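Local coordinates for protein LRA-12 (PDB 5AEB) that probably hydrolyses beta-lactam antibiotics, carbapenems among them, as a class B3 metallo-beta-lactamase with two zinc ions in its active site, at residues I191-K194 against F195-S199; P202-A205 against K206-Y210. One frame throughout, in Å; residues are numbered along the deposited sequence.

Contact 1. Residues I191-K194 against F195-S199; sequences IEKK and FSEVS
Lys194 and Glu197 meet through the backbone: Glu197 N donates to Lys194 O at 3.0 Å, closing the first turn of the short 3-10 segment 195-197. The bond is bent at the hydrogen (153°). A second bond of the same i to i+3 spacing, Val198 N to Phe195 O, continues the turn one residue on. The Lys194 side chain starts beside Ser196, its CB 4.0 Å from Ser196 OG, and then leads away from the turn to touch His268 and Leu269.

Phe195 sends its ring the other way, onto Ile204 and Ala205 of helix 204-216 and against the ring of His268. Within the turn its CD1 lies 4.0 Å from Ile191 CD1, the two side chains crossing at about a right angle. The same isoleucine methyl meets Val198 CG2 tip to tip at 3.6 Å, and so touches both Phe195 and Val198. Val198 CG2, anti to its own carbonyl carbon, is thereby turned back toward the preceding residues and also covers Lys194 O at 3.5 Å.

The Glu197 side chain crosses that of Lys193 at a slant. Its OE1 comes to 3.5 Å from Lys193 CB, and its own CB lies 3.8 Å from Lys193 CD. The charged atoms are not in contact, with 5.0 Å between Lys193 NZ and Glu197 OE1.

The chemistry is divided: two backbone bonds hold the turn, and the Ile191 and Val198 methyls with the Phe195 ring pack against it, while the opposite charges of Lys193 and Glu197 probably add no more than a weak, solvent-screened attraction.

Contact 2. Residues P202-A205 against K206-Y210; sequences PGIA and KDYAY
Asp207 N donates to Gly203 O at 2.8 Å and opens the series of i to i+4 bonds of helix 204-216, the helix of a beta-alpha-beta unit between strands 178-184 and 222-225. Gly203 is the N-cap. The next two bonds follow in order: Tyr208 N to Ile204 O at 3.0 Å, almost straight at the hydrogen (173°), and Ala209 N to Ala205 O at 2.9 Å. A water bridges the first turn, accepting from Lys206 N at 3.0 Å and donating to Pro202 O, and so serves an amide that precedes the series.

The Asp207 side chain lies beside the N-cap carbonyl, with CB 3.4 Å from Gly203 O; its OD2 is hydrogen-bonded to the hydroxyl of Tyr201, which helps hold the carboxylate at the start of the helix.

Packing is carried by Ile204 and Tyr208, one turn apart and side by side. Ile204 CG1 is anti to its own N (chi1 -164°), which sends the branch along the tyrosine, 3.6 Å from Tyr208 CE2. The tyrosine hydroxyl is hydrogen-bonded to Thr188 O. The side chain of Tyr208 is about 4 Å from that of His161, a ligand of one zinc. Ile204 CD1 lies in the plane of the Tyr208 ring at its edge, 3.7 Å from CE2.

How the contacts relate
Contacts 1 and 2 follow one another along the connection from strand 178-184 into helix 204-216, their centres about 11 Å apart. Both are partly buried, but contact 1 includes four exposed residues among the seven that touch, whereas contact 2 has one and lies closer to the centre of the chain. Their backbone chemistry also differs: i to i+3 bonding in a 3-10 turn against a series of i to i+4 bonds with a bridging water. Phe195 joins them, its CE1 3.6 Å from Tyr208 CD2 and its CD1 3.6 Å from Ile204 CG2, with the two rings inclined at about 30°. Phe195 thereby packs on the first turn of helix 204-216, against Ile204, Ala205 and Tyr208.

Contact 1. Residues I191-K194 against F195-S199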
loop_
_atom_site.group_PDB
_atom_site.type_symbol
_atom_site.label_atom_id
_atom_site.label_comp_id
_atom_site.label_asym_id
_atom_site.label_seq_id
_atom_site.Cartn_x
_atom_site.Cartn_y
_atom_site.Cartn_z
ATOM N N ILE A 191 16.635 3.875 -5.235
ATOM C CA ILE A 191 17.890 3.898 -5.990
ATOM C C ILE A 191 19.101 4.218 -5.113
ATOM O O ILE A 191 18.990 4.879 -4.079
ATOM C CB ILE A 191 17.845 4.888 -7.181
ATOM C CG1 ILE A 191 16.969 6.104 -6.853
ATOM C CG2 ILE A 191 17.293 4.178 -8.402
ATOM C CD1 ILE A 191 17.607 7.462 -7.041
ATOM N N GLU A 192 20.266 3.755 -5.534
ATOM C CA GLU A 192 21.499 4.064 -4.808
ATOM C C GLU A 192 22.219 5.285 -5.368
ATOM O O GLU A 192 23.078 5.844 -4.711
ATOM C CB GLU A 192 22.412 2.833 -4.748
ATOM C CG GLU A 192 21.811 1.726 -3.890
ATOM C CD GLU A 192 22.292 0.335 -4.264
ATOM O OE1 GLU A 192 22.205 -0.049 -5.457
ATOM O OE2 GLU A 192 22.756 -0.388 -3.354
ATOM N N LYS A 193 21.843 5.708 -6.572
ATOM C CA LYS A 193 22.495 6.833 -7.245
ATOM C C LYS A 193 21.733 8.159 -7.105
ATOM O O LYS A 193 20.657 8.205 -6.505
ATOM C CB LYS A 193 22.777 6.493 -8.722
ATOM C CG LYS A 193 21.549 6.201 -9.584
ATOM C CD LYS A 193 21.944 5.788 -11.000
ATOM C CE LYS A 193 22.226 4.297 -11.102
ATOM N NZ LYS A 193 23.144 3.954 -12.226
ATOM N N LYS A 194 22.322 9.229 -7.639
ATOM C CA LYS A 194 21.727 10.563 -7.657
ATOM C C LYS A 194 20.528 10.599 -8.600
ATOM O O LYS A 194 20.526 9.905 -9.626
ATOM C CB LYS A 194 22.759 11.585 -8.153
ATOM C CG LYS A 194 23.396 12.453 -7.084
ATOM C CD LYS A 194 24.325 11.667 -6.171
ATOM C CE LYS A 194 24.517 12.381 -4.837
ATOM N NZ LYS A 194 25.278 11.491 -3.924
ATOM N N PHE A 195 19.542 11.432 -8.276
ATOM C CA PHE A 195 18.353 11.611 -9.111
ATOM C C PHE A 195 18.686 11.920 -10.563
ATOM O O PHE A 195 18.068 11.350 -11.484
ATOM C CB PHE A 195 17.463 12.731 -8.560
ATOM C CG PHE A 195 16.734 12.365 -7.300
ATOM C CD1 PHE A 195 16.078 11.148 -7.185
ATOM C CD2 PHE A 195 16.673 13.259 -6.246
ATOM C CE1 PHE A 195 15.398 10.816 -6.024
ATOM C CE2 PHE A 195 15.993 12.934 -5.087
ATOM C CZ PHE A 195 15.350 11.714 -4.976
ATOM N N SER A 196 19.668 12.803 -10.753
ATOM C CA SER A 196 20.110 13.239 -12.083
ATOM C C SER A 196 20.597 12.105 -12.980
ATOM O O SER A 196 20.630 12.262 -14.187
ATOM C CB SER A 196 21.208 14.298 -11.957
ATOM O OG SER A 196 22.417 13.714 -11.494
ATOM N N GLU A 197 20.970 10.976 -12.389
ATOM C CA GLU A 197 21.460 9.829 -13.139
ATOM C C GLU A 197 20.395 8.765 -13.383
ATOM O O GLU A 197 20.685 7.740 -13.966
ATOM C CB GLU A 197 22.654 9.203 -12.421
ATOM C CG GLU A 197 23.830 10.149 -12.244
ATOM C CD GLU A 197 24.917 9.570 -11.367
ATOM O OE1 GLU A 197 24.699 8.486 -10.784
ATOM O OE2 GLU A 197 25.995 10.197 -11.259
ATOM N N VAL A 198 19.169 8.998 -12.920
ATOM C CA VAL A 198 18.067 8.050 -13.129
ATOM C C VAL A 198 17.330 8.529 -14.357
ATOM O O VAL A 198 16.335 9.248 -14.252
ATOM C CB VAL A 198 17.076 8.030 -11.946
ATOM C CG1 VAL A 198 16.081 6.887 -12.112
ATOM C CG2 VAL A 198 17.813 7.936 -10.611
ATOM N N SER A 199 17.827 8.150 -15.524
ATOM C CA SER A 199 17.391 8.818 -16.750
ATOM C C SER A 199 15.996 8.396 -17.301
ATOM O O SER A 199 15.299 9.243 -17.899
ATOM C CB SER A 199 18.492 8.788 -17.840
ATOM O OG SER A 199 19.645 9.533 -17.460
#

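Contact 2. Residues P202-A205 against K206-Y210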
loop_
_atom_site.group_PDB
_atom_site.type_symbol
_atom_site.label_atom_id
_atom_site.label_comp_id
_atom_site.label_asym_id
_atom_site.label_seq_id
_atom_site.Cartn_x
_atom_site.Cartn_y
_atom_site.Cartn_z
ATOM N N PRO A 202 12.635 10.895 -15.819
ATOM C CA PRO A 202 13.130 12.271 -15.864
ATOM C C PRO A 202 12.540 13.174 -14.767
ATOM O O PRO A 202 13.238 14.024 -14.242
ATOM C CB PRO A 202 12.709 12.757 -17.261
ATOM C CG PRO A 202 12.404 11.517 -18.033
ATOM C CD PRO A 202 11.867 10.556 -17.031
ATOM N N GLY A 203 11.284 12.967 -14.394
ATOM C CA GLY A 203 10.680 13.806 -13.381
ATOM C C GLY A 203 10.842 13.295 -11.964
ATOM O O GLY A 203 10.131 13.775 -11.077
ATOM N N ILE A 204 11.770 12.351 -11.734
ATOM C CA ILE A 204 11.861 11.702 -10.422
ATOM C C ILE A 204 12.067 12.681 -9.264
ATOM O O ILE A 204 11.396 12.547 -8.229
ATOM C CB ILE A 204 12.866 10.517 -10.341
ATOM C CG1 ILE A 204 12.588 9.669 -9.083
ATOM C CG2 ILE A 204 14.325 10.979 -10.369
ATOM C CD1 ILE A 204 13.587 8.560 -8.815
ATOM N N ALA A 205 12.977 13.652 -9.425
ATOM C CA ALA A 205 13.259 14.598 -8.346
ATOM C C ALA A 205 12.064 15.514 -8.079
ATOM O O ALA A 205 11.705 15.774 -6.927
ATOM C CB ALA A 205 14.530 15.411 -8.620
ATOM N N LYS A 206 11.443 15.990 -9.147
ATOM C CA LYS A 206 10.259 16.827 -9.019
ATOM C C LYS A 206 9.090 16.049 -8.365
ATOM O O LYS A 206 8.363 16.604 -7.548
ATOM C CB LYS A 206 9.899 17.394 -10.396
ATOM C CG LYS A 206 8.469 17.894 -10.592
ATOM C CD LYS A 206 8.393 18.958 -11.710
ATOM C CE LYS A 206 8.942 18.457 -13.047
ATOM N NZ LYS A 206 9.472 19.584 -13.875
ATOM N N ASP A 207 8.947 14.770 -8.710
ATOM C CA ASP A 207 7.919 13.902 -8.143
ATOM C C ASP A 207 8.106 13.729 -6.619
ATOM O O ASP A 207 7.147 13.885 -5.853
ATOM C CB ASP A 207 7.933 12.534 -8.836
ATOM C CG ASP A 207 7.126 12.505 -10.131
ATOM O OD1 ASP A 207 6.580 13.533 -10.563
ATOM O OD2 ASP A 207 6.999 11.410 -10.707
ATOM N N TYR A 208 9.330 13.426 -6.190
ATOM C CA TYR A 208 9.649 13.399 -4.755
ATOM C C TYR A 208 9.361 14.743 -4.083
ATOM O O TYR A 208 8.733 14.764 -3.030
ATOM C CB TYR A 208 11.090 12.963 -4.491
ATOM C CG TYR A 208 11.282 11.465 -4.488
ATOM C CD1 TYR A 208 10.891 10.714 -3.378
ATOM C CD2 TYR A 208 11.844 10.787 -5.575
ATOM C CE1 TYR A 208 11.045 9.356 -3.337
ATOM C CE2 TYR A 208 11.991 9.402 -5.539
ATOM C CZ TYR A 208 11.580 8.698 -4.405
ATOM O OH TYR A 208 11.698 7.335 -4.289
ATOM N N ALA A 209 9.772 15.858 -4.708
ATOM C CA ALA A 209 9.551 17.177 -4.117
ATOM C C ALA A 209 8.055 17.413 -3.900
ATOM O O ALA A 209 7.654 17.878 -2.832
ATOM C CB ALA A 209 10.168 18.307 -4.960
ATOM N N TYR A 210 7.256 17.062 -4.914
ATOM C CA TYR A 210 5.808 17.208 -4.889
ATOM C C TYR A 210 5.218 16.319 -3.783
ATOM O O TYR A 210 4.422 16.783 -2.969
ATOM C CB TYR A 210 5.173 16.838 -6.238
ATOM C CG TYR A 210 3.662 16.700 -6.145
ATOM C CD1 TYR A 210 2.838 17.831 -6.156
ATOM C CD2 TYR A 210 3.063 15.452 -5.983
ATOM C CE1 TYR A 210 1.462 17.721 -6.033
ATOM C CE2 TYR A 210 1.684 15.323 -5.864
ATOM C CZ TYR A 210 0.888 16.472 -5.882
ATOM O OH TYR A 210 -0.483 16.367 -5.766
HETATM O O HOH W 1 13.000 15.941 -11.720
#